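Local coordinates for SnoaL-like domain-containing protein (Silicibacter pomeroyi, PDB 3FLJ) that is of unknown function but adopts the cystatin-like fold of SnoaL-like proteins and may, like relatives of that family, bind or turn over a small molecule, at residues P22-A25 with R26-V30; Q95-V98 with G99-D102; G131-R134 with D135-A139. All blocks are in the same frame, centred on the assembly; numbering follows the deposited sequence. Where two conformers were deposited one is given.

Interaction 1 of 3, residues P22-A25 with R26-V30; sequences PTIA and RMQEV
Arg26, whose CB rests against the carbonyl oxygen of Pro22, bears a guanidinium that, in one of its two conformers, has Val30 CG2 over the centre of one face, 3.4 Å above the plane, and the carboxylate carbon of Glu29 at its edge, in plane. NH1 of Arg26 reaches OE2 of Glu29 at 3.5 Å, a weak salt bridge on the outer side of the helix. With CG anti to the backbone N (chi1 -176°) and a bend at chi2, the arginine turns along the helix toward Val30, and its long chain suits both the apolar methyl and the acid. All of this lies on helix 22-31, which packs on the curved sheet of the cystatin-like fold through Ile24, Met27 and Thr23. Ile24 and Met27, the latter a selenomethionine, lie side by side and point the same way, CD1 of Ile24 meeting SE of Met27 at 4.1 Å; both apolar chains suit this buried side and rest on Ile109, while Thr23 OG1 is bonded to the carbonyl of Gly115. Two sound backbone bonds open the helix: Arg26 N to Pro22 O and Met27 N to Thr23 O, each 2.9 Å. At Gln28 the grip is divided, its N lying 3.4 Å from Ile24 O and equally far from Ala25 O, both bonds weak. Gln28 CG comes within 3.5 Å of Ile24 O, its extended chain touching Met20 and Leu92.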
ATOM      1  N   PRO A  22      -7.325  20.575   2.400  1.00 45.68           N
ATOM      2  CA  PRO A  22      -8.557  20.630   1.578  1.00 45.74           C
ATOM      3  C   PRO A  22      -8.621  19.713   0.359  1.00 45.28           C
ATOM      4  O   PRO A  22      -9.679  19.160   0.067  1.00 44.87           O
ATOM      5  CB  PRO A  22      -8.600  22.088   1.117  1.00 45.91           C
ATOM      6  CG  PRO A  22      -7.897  22.809   2.120  1.00 47.03           C
ATOM      7  CD  PRO A  22      -6.809  21.940   2.620  1.00 45.24           C
ATOM      8  N   THR A  23      -7.510  19.611  -0.370  1.00 44.48           N
ATOM      9  CA  THR A  23      -7.380  18.692  -1.517  1.00 44.29           C
ATOM     10  C   THR A  23      -7.596  17.233  -1.141  1.00 43.57           C
ATOM     11  O   THR A  23      -8.211  16.487  -1.912  1.00 42.90           O
ATOM     12  CB  THR A  23      -6.011  18.837  -2.215  1.00 44.51           C
ATOM     13  OG1 THR A  23      -5.852  20.202  -2.612  1.00 44.49           O
ATOM     14  CG2 THR A  23      -5.889  17.917  -3.457  1.00 44.00           C
ATOM     15  N   ILE A  24      -7.095  16.846   0.032  1.00 43.87           N
ATOM     16  CA  ILE A  24      -7.251  15.480   0.558  1.00 44.03           C
ATOM     17  C   ILE A  24      -8.729  15.231   0.923  1.00 43.83           C
ATOM     18  O   ILE A  24      -9.251  14.163   0.610  1.00 43.65           O
ATOM     19  CB  ILE A  24      -6.287  15.202   1.754  1.00 43.65           C
ATOM     20  CG1 ILE A  24      -4.823  15.376   1.316  1.00 43.16           C
ATOM     21  CG2 ILE A  24      -6.517  13.813   2.372  1.00 44.51           C
ATOM     22  CD1 ILE A  24      -4.342  14.454   0.202  1.00 38.69           C
ATOM     23  N   ALA A  25      -9.391  16.211   1.548  1.00 44.94           N
ATOM     24  CA  ALA A  25     -10.843  16.136   1.842  1.00 46.38           C
ATOM     25  C   ALA A  25     -11.673  15.999   0.543  1.00 47.21           C
ATOM     26  O   ALA A  25     -12.528  15.105   0.452  1.00 46.77           O
ATOM     27  CB  ALA A  25     -11.312  17.365   2.649  1.00 45.42           C
ATOM     28  N   ARG A  26     -11.374  16.859  -0.447  1.00 48.56           N
ATOM     29  CA  ARG A  26     -12.079  16.846  -1.744  0.50 49.08           C
ATOM     30  C   ARG A  26     -11.855  15.535  -2.525  1.00 49.13           C
ATOM     31  O   ARG A  26     -12.787  15.007  -3.139  1.00 48.52           O
ATOM     32  CB  ARG A  26     -11.704  18.088  -2.585  0.50 49.11           C
ATOM     33  CG  ARG A  26     -12.430  18.263  -3.941  0.50 49.05           C
ATOM     34  CD  ARG A  26     -13.961  18.161  -3.857  0.50 49.63           C
ATOM     35  NE  ARG A  26     -14.587  18.412  -5.157  0.50 49.76           N
ATOM     36  CZ  ARG A  26     -15.850  18.113  -5.497  0.50 51.19           C
ATOM     37  NH1 ARG A  26     -16.714  17.535  -4.644  0.50 51.59           N
ATOM     38  NH2 ARG A  26     -16.267  18.400  -6.736  0.50 51.94           N
HETATM   39  N   MSE A  27     -10.633  15.023  -2.489  1.00 49.86           N
HETATM   40  CA  MSE A  27     -10.254  13.763  -3.147  1.00 52.89           C
HETATM   41  C   MSE A  27     -11.081  12.544  -2.692  1.00 54.54           C
HETATM   42  O   MSE A  27     -11.405  11.693  -3.523  1.00 54.78           O
HETATM   43  CB  MSE A  27      -8.762  13.524  -2.878  1.00 51.94           C
HETATM   44  CG  MSE A  27      -8.143  12.321  -3.404  1.00 57.00           C
HETATM   45 SE   MSE A  27      -6.382  12.272  -2.671  0.75 50.57          SE
HETATM   46  CE  MSE A  27      -6.109  10.602  -3.416  1.00 49.05           C
ATOM     47  N   GLN A  28     -11.400  12.472  -1.393  1.00 56.93           N
ATOM     48  CA  GLN A  28     -12.168  11.346  -0.818  1.00 59.30           C
ATOM     49  C   GLN A  28     -13.543  11.219  -1.453  1.00 64.09           C
ATOM     50  O   GLN A  28     -13.909  10.144  -1.936  1.00 65.89           O
ATOM     51  CB  GLN A  28     -12.325  11.482   0.692  1.00 59.78           C
ATOM     52  CG  GLN A  28     -11.040  11.285   1.446  1.00 60.54           C
ATOM     53  CD  GLN A  28     -11.184  11.628   2.914  1.00 60.28           C
ATOM     54  OE1 GLN A  28     -10.515  12.534   3.414  1.00 65.26           O
ATOM     55  NE2 GLN A  28     -12.087  10.939   3.602  1.00 55.71           N
ATOM     56  N   GLU A  29     -14.266  12.333  -1.458  1.00 67.90           N
ATOM     57  CA  GLU A  29     -15.597  12.407  -2.082  1.00 72.33           C
ATOM     58  C   GLU A  29     -15.659  12.208  -3.620  1.00 73.32           C
ATOM     59  O   GLU A  29     -16.693  11.747  -4.108  1.00 74.82           O
ATOM     60  CB  GLU A  29     -16.367  13.678  -1.621  1.00 72.92           C
ATOM     61  CG  GLU A  29     -15.702  15.082  -1.809  1.00 75.01           C
ATOM     62  CD  GLU A  29     -16.377  16.226  -1.017  1.00 74.47           C
ATOM     63  OE1 GLU A  29     -17.256  15.974  -0.157  1.00 81.33           O
ATOM     64  OE2 GLU A  29     -15.993  17.401  -1.237  1.00 78.29           O
ATOM     65  N   VAL A  30     -14.551  12.459  -4.336  1.00 73.21           N
ATOM     66  CA  VAL A  30     -14.472  12.419  -5.818  1.00 73.48           C
ATOM     67  C   VAL A  30     -13.834  11.151  -6.426  1.00 74.13           C
ATOM     68  O   VAL A  30     -14.347  10.640  -7.432  1.00 73.37           O
ATOM     69  CB  VAL A  30     -13.717  13.699  -6.329  1.00 72.62           C
ATOM     70  CG1 VAL A  30     -13.394  13.644  -7.807  1.00 73.71           C
ATOM     71  CG2 VAL A  30     -14.532  14.935  -6.023  1.00 71.89           C
TER

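Interaction 2 of 3, residues Q95-V98 with G99-D102; sequences QCKV and GELD
Val98 and Leu101 face each other as an antiparallel hydrogen-bonded pair closed by a type II' turn, with Gly99 and Glu100 at the corners. Val98 N gives a bond of 2.8 Å to Leu101 O; Leu101 N returns one to Val98 O at 3.1 Å. Gly99 sits at phi 68°, psi -125°, where a CB would collide with Val98 O, so glycine suits this corner. Lys97 and Asp102 then form a non-hydrogen-bonded pair, Lys97 CA lying 3.2 Å from Leu101 O in a CA-H...O contact. This is the tight two-residue hairpin joining strands 89-98 and 101-111 of the cystatin-like sheet; on one face Val98 and Leu101 pack on helix 127-143, at Thr129 among others. On the other face Lys97 and Asp102 lie side by side. A bend at chi3 (74°) brings Lys97 CE within 3.3 Å of Glu100 O, while NZ stays 4.0 Å from Glu100 OE1 and 4.2 Å from Asp102 OD1, short of a salt bridge to either. One water joins NZ to Asp102 OD2, another ties Asp102 OD1 to Cys96 O and Gln95 NE2, and Tyr55 of the second subunit packs on both Gln95 and Asp102. With an alanine here instead of Lys97 the amine is gone, and Glu100 and Asp102 would probably be left without that nearby positive charge, and the water on OD2 without its lysine partner.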
ATOM      1  N   GLN A  95     -10.622   0.063   1.093  1.00 44.44           N
ATOM      2  CA  GLN A  95     -11.077  -1.303   0.847  1.00 45.29           C
ATOM      3  C   GLN A  95     -12.123  -1.243  -0.279  1.00 45.25           C
ATOM      4  O   GLN A  95     -12.884  -0.270  -0.390  1.00 45.53           O
ATOM      5  CB  GLN A  95     -11.656  -1.935   2.102  1.00 45.15           C
ATOM      6  CG  GLN A  95     -11.924  -3.447   1.959  1.00 47.07           C
ATOM      7  CD  GLN A  95     -12.369  -4.128   3.242  1.00 48.19           C
ATOM      8  OE1 GLN A  95     -12.273  -3.568   4.335  1.00 48.48           O
ATOM      9  NE2 GLN A  95     -12.868  -5.356   3.111  1.00 55.94           N
ATOM     10  N   CYS A  96     -12.133  -2.271  -1.122  1.00 45.36           N
ATOM     11  CA  CYS A  96     -13.080  -2.379  -2.240  1.00 46.00           C
ATOM     12  C   CYS A  96     -13.106  -3.820  -2.752  1.00 45.38           C
ATOM     13  O   CYS A  96     -12.530  -4.726  -2.110  1.00 44.71           O
ATOM     14  CB  CYS A  96     -12.690  -1.395  -3.369  1.00 45.75           C
ATOM     15  SG  CYS A  96     -11.087  -1.710  -4.062  1.00 49.79           S
ATOM     16  N   LYS A  97     -13.854  -4.037  -3.830  1.00 45.57           N
ATOM     17  CA  LYS A  97     -13.857  -5.308  -4.548  1.00 46.00           C
ATOM     18  C   LYS A  97     -13.599  -5.080  -6.041  1.00 45.35           C
ATOM     19  O   LYS A  97     -13.859  -3.986  -6.567  1.00 44.65           O
ATOM     20  CB  LYS A  97     -15.174  -6.074  -4.351  1.00 46.34           C
ATOM     21  CG  LYS A  97     -15.569  -6.272  -2.898  1.00 48.93           C
ATOM     22  CD  LYS A  97     -16.760  -7.201  -2.686  1.00 48.55           C
ATOM     23  CE  LYS A  97     -16.396  -8.665  -2.901  1.00 56.84           C
ATOM     24  NZ  LYS A  97     -17.463  -9.622  -2.463  1.00 57.39           N
ATOM     25  N   VAL A  98     -13.019  -6.100  -6.681  1.00 44.94           N
ATOM     26  CA  VAL A  98     -12.855  -6.186  -8.137  1.00 45.60           C
ATOM     27  C   VAL A  98     -13.676  -7.440  -8.450  1.00 46.60           C
ATOM     28  O   VAL A  98     -13.207  -8.570  -8.221  1.00 46.53           O
ATOM     29  CB  VAL A  98     -11.382  -6.297  -8.576  1.00 45.71           C
ATOM     30  CG1 VAL A  98     -11.286  -6.454 -10.084  1.00 46.29           C
ATOM     31  CG2 VAL A  98     -10.611  -5.072  -8.126  1.00 45.40           C
ATOM     32  N   GLY A  99     -14.922  -7.225  -8.894  1.00 46.39           N
ATOM     33  CA  GLY A  99     -15.879  -8.299  -9.111  1.00 46.80           C
ATOM     34  C   GLY A  99     -16.230  -8.877  -7.748  1.00 46.63           C
ATOM     35  O   GLY A  99     -16.627  -8.132  -6.842  1.00 47.23           O
ATOM     36  N   GLU A 100     -16.050 -10.191  -7.600  1.00 47.19           N
ATOM     37  CA  GLU A 100     -16.264 -10.888  -6.316  1.00 46.98           C
ATOM     38  C   GLU A 100     -15.020 -10.935  -5.410  1.00 46.17           C
ATOM     39  O   GLU A 100     -15.138 -11.386  -4.266  1.00 47.29           O
ATOM     40  CB  GLU A 100     -16.788 -12.318  -6.567  1.00 48.72           C
ATOM     41  CG  GLU A 100     -18.123 -12.382  -7.351  1.00 56.06           C
ATOM     42  CD  GLU A 100     -19.294 -11.635  -6.664  1.00 66.06           C
ATOM     43  OE1 GLU A 100     -19.344 -11.574  -5.406  1.00 71.57           O
ATOM     44  OE2 GLU A 100     -20.169 -11.105  -7.391  1.00 72.02           O
ATOM     45  N   LEU A 101     -13.868 -10.443  -5.880  1.00 44.78           N
ATOM     46  CA  LEU A 101     -12.608 -10.509  -5.146  1.00 44.11           C
ATOM     47  C   LEU A 101     -12.404  -9.268  -4.290  1.00 44.05           C
ATOM     48  O   LEU A 101     -12.533  -8.157  -4.798  1.00 44.41           O
ATOM     49  CB  LEU A 101     -11.433 -10.637  -6.113  1.00 43.37           C
ATOM     50  CG  LEU A 101     -11.350 -11.870  -7.018  1.00 44.36           C
ATOM     51  CD1 LEU A 101     -10.199 -11.701  -7.984  1.00 45.38           C
ATOM     52  CD2 LEU A 101     -11.184 -13.157  -6.208  1.00 43.78           C
ATOM     53  N   ASP A 102     -12.029  -9.466  -3.026  1.00 43.17           N
ATOM     54  CA  ASP A 102     -11.765  -8.379  -2.082  1.00 42.81           C
ATOM     55  C   ASP A 102     -10.388  -7.777  -2.319  1.00 42.42           C
ATOM     56  O   ASP A 102      -9.456  -8.483  -2.727  1.00 41.33           O
ATOM     57  CB  ASP A 102     -11.824  -8.880  -0.630  1.00 43.53           C
ATOM     58  CG  ASP A 102     -13.200  -9.342  -0.240  1.00 47.02           C
ATOM     59  OD1 ASP A 102     -14.108  -8.488  -0.214  1.00 49.07           O
ATOM     60  OD2 ASP A 102     -13.365 -10.547   0.047  1.00 51.01           O
TER
HETATM   61  O   HOH W   1     -13.693  -5.830   0.169  1.00 44.85           O
HETATM   62  O   HOH W   2     -16.037  -4.532  -8.964  1.00 39.51           O
HETATM   63  O   HOH W   3     -15.776 -11.619  -0.684  1.00 73.14           O

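Interaction 3 of 3, residues G131-R134 with D135-A139; sequences GALR and DAMNA
Arg134 leaves the backbone extended and then bends at chi3 (61°), and that kink turns the guanidinium back so that its edge meets the carboxylate of Asp135, whose own CG is turned beside the backbone N. The two side chains cross at a slant with their planes 30° apart, and NH2 of Arg134 meets OD1 of Asp135 at 3.4 Å, a weak salt bridge made near the guanidinium plane. Both residues belong to helix 127-143, the long helix that follows the last strand of the cystatin-like sheet, and the contact joins consecutive residues, the arginine facing residues 53-54 and the second subunit. Arg134 NE is buried here without a hydrogen-bonding partner in the model, while Tyr127 of the second subunit packs on the same side chain, as do Thr53 and Tyr54 of its own chain. On the inner side, Leu133 CD1 lies 3.7 Å from Met137 CG, the two chains running side by side. Met137, a selenomethionine in the crystal, is bent at chi2 and chi3 and reaches His70 and Val71 of helix 61-74, a course a flexible unbranched chain can follow; Leu133 and small Ala136 pack against Val74 there. The backbone is regular: Asp135 N bonds Gly131 O and Ala136 N bonds Ala132 O, each at 3.0 Å, and Met137 N reaches Leu133 O at 2.8 Å. Beyond these, Asn138 N bonds Arg134 O at 2.9 Å, and its amide folds back so that CG stands 3.2 Å from that oxygen, while OD1 is bonded to the hydroxyl of Tyr54.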
ATOM      1  N   GLY A 131      -4.230  -8.828 -10.077  1.00 42.91           N
ATOM      2  CA  GLY A 131      -4.274  -9.497 -11.401  1.00 43.14           C
ATOM      3  C   GLY A 131      -5.596  -9.263 -12.128  1.00 43.65           C
ATOM      4  O   GLY A 131      -5.607  -8.950 -13.329  1.00 44.41           O
ATOM      5  N   ALA A 132      -6.699  -9.390 -11.380  1.00 43.80           N
ATOM      6  CA  ALA A 132      -8.056  -9.109 -11.874  1.00 44.12           C
ATOM      7  C   ALA A 132      -8.208  -7.632 -12.292  1.00 44.30           C
ATOM      8  O   ALA A 132      -8.786  -7.359 -13.349  1.00 44.58           O
ATOM      9  CB  ALA A 132      -9.113  -9.494 -10.834  1.00 43.82           C
ATOM     10  N   LEU A 133      -7.692  -6.701 -11.474  1.00 44.13           N
ATOM     11  CA  LEU A 133      -7.663  -5.263 -11.811  1.00 44.46           C
ATOM     12  C   LEU A 133      -6.876  -5.009 -13.108  1.00 44.19           C
ATOM     13  O   LEU A 133      -7.363  -4.283 -13.969  1.00 44.02           O
ATOM     14  CB  LEU A 133      -7.073  -4.393 -10.673  1.00 43.92           C
ATOM     15  CG  LEU A 133      -6.902  -2.871 -10.881  1.00 44.33           C
ATOM     16  CD1 LEU A 133      -8.227  -2.206 -11.249  1.00 42.46           C
ATOM     17  CD2 LEU A 133      -6.249  -2.188  -9.652  1.00 44.56           C
ATOM     18  N   ARG A 134      -5.684  -5.608 -13.219  1.00 44.67           N
ATOM     19  CA  ARG A 134      -4.816  -5.488 -14.408  1.00 45.43           C
ATOM     20  C   ARG A 134      -5.556  -5.928 -15.678  1.00 44.60           C
ATOM     21  O   ARG A 134      -5.512  -5.213 -16.673  1.00 43.25           O
ATOM     22  CB  ARG A 134      -3.531  -6.309 -14.260  1.00 45.95           C
ATOM     23  CG  ARG A 134      -2.496  -6.152 -15.410  1.00 46.87           C
ATOM     24  CD  ARG A 134      -1.470  -7.273 -15.411  1.00 49.58           C
ATOM     25  NE  ARG A 134      -2.103  -8.586 -15.593  1.00 57.65           N
ATOM     26  CZ  ARG A 134      -1.470  -9.761 -15.660  1.00 60.99           C
ATOM     27  NH1 ARG A 134      -0.133  -9.846 -15.606  1.00 64.00           N
ATOM     28  NH2 ARG A 134      -2.189 -10.882 -15.801  1.00 62.00           N
ATOM     29  N   ASP A 135      -6.236  -7.076 -15.610  1.00 44.08           N
ATOM     30  CA  ASP A 135      -7.020  -7.592 -16.739  1.00 44.49           C
ATOM     31  C   ASP A 135      -8.180  -6.654 -17.112  1.00 43.82           C
ATOM     32  O   ASP A 135      -8.338  -6.334 -18.293  1.00 42.57           O
ATOM     33  CB  ASP A 135      -7.527  -9.016 -16.470  1.00 46.11           C
ATOM     34  CG  ASP A 135      -6.388 -10.060 -16.385  1.00 51.79           C
ATOM     35  OD1 ASP A 135      -5.231  -9.771 -16.792  1.00 53.21           O
ATOM     36  OD2 ASP A 135      -6.673 -11.183 -15.906  1.00 55.20           O
ATOM     37  N   ALA A 136      -8.935  -6.187 -16.107  1.00 42.74           N
ATOM     38  CA  ALA A 136     -10.045  -5.232 -16.324  1.00 42.45           C
ATOM     39  C   ALA A 136      -9.570  -3.901 -16.933  1.00 42.11           C
ATOM     40  O   ALA A 136     -10.220  -3.373 -17.844  1.00 41.98           O
ATOM     41  CB  ALA A 136     -10.836  -4.984 -15.033  1.00 41.42           C
HETATM   42  N   MSE A 137      -8.432  -3.397 -16.451  1.00 42.10           N
HETATM   43  CA  MSE A 137      -7.837  -2.130 -16.939  1.00 42.64           C
HETATM   44  C   MSE A 137      -7.256  -2.248 -18.348  1.00 42.81           C
HETATM   45  O   MSE A 137      -7.369  -1.292 -19.124  1.00 43.71           O
HETATM   46  CB  MSE A 137      -6.795  -1.563 -15.954  1.00 42.51           C
HETATM   47  CG  MSE A 137      -7.382  -1.041 -14.635  1.00 42.37           C
HETATM   48 SE   MSE A 137      -8.593   0.464 -14.882  0.75 39.23          SE
HETATM   49  CE  MSE A 137      -7.233   1.762 -15.561  1.00 42.65           C
ATOM     50  N   ASN A 138      -6.629  -3.386 -18.674  1.00 42.63           N
ATOM     51  CA  ASN A 138      -6.163  -3.644 -20.050  1.00 42.42           C
ATOM     52  C   ASN A 138      -7.343  -3.537 -21.036  1.00 42.18           C
ATOM     53  O   ASN A 138      -7.221  -2.869 -22.057  1.00 42.18           O
ATOM     54  CB  ASN A 138      -5.515  -5.025 -20.212  1.00 42.63           C
ATOM     55  CG  ASN A 138      -4.169  -5.154 -19.523  1.00 47.19           C
ATOM     56  OD1 ASN A 138      -3.506  -4.165 -19.162  1.00 47.77           O
ATOM     57  ND2 ASN A 138      -3.758  -6.408 -19.315  1.00 47.53           N
ATOM     58  N   ALA A 139      -8.473  -4.167 -20.688  1.00 41.44           N
ATOM     59  CA  ALA A 139      -9.690  -4.133 -21.512  1.00 41.48           C
ATOM     60  C   ALA A 139     -10.262  -2.709 -21.698  1.00 40.34           C
ATOM     61  O   ALA A 139     -10.565  -2.302 -22.823  1.00 39.53           O
ATOM     62  CB  ALA A 139     -10.760  -5.080 -20.938  1.00 40.97           C
TER

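From the N terminus the three contacts come in series, none nesting in or crossing another. Interaction 1 forms the first turns of helix 22-31, which lies against strands 89-98 and 101-111. Interaction 2 closes the two-residue turn between those same strands; its centre is about 22 Å from that of interaction 1. Interaction 3 lies in helix 127-143, on the opposite side of the chain's centre from interaction 1; like interaction 1 it is local to a single helix and closes no loop. Interactions 2 and 3 touch: Val98 CG1 and Leu101 CD1 each lie 3.8 Å from Ala132 CB, tying hairpin end to helix, and both contacts also meet the second subunit.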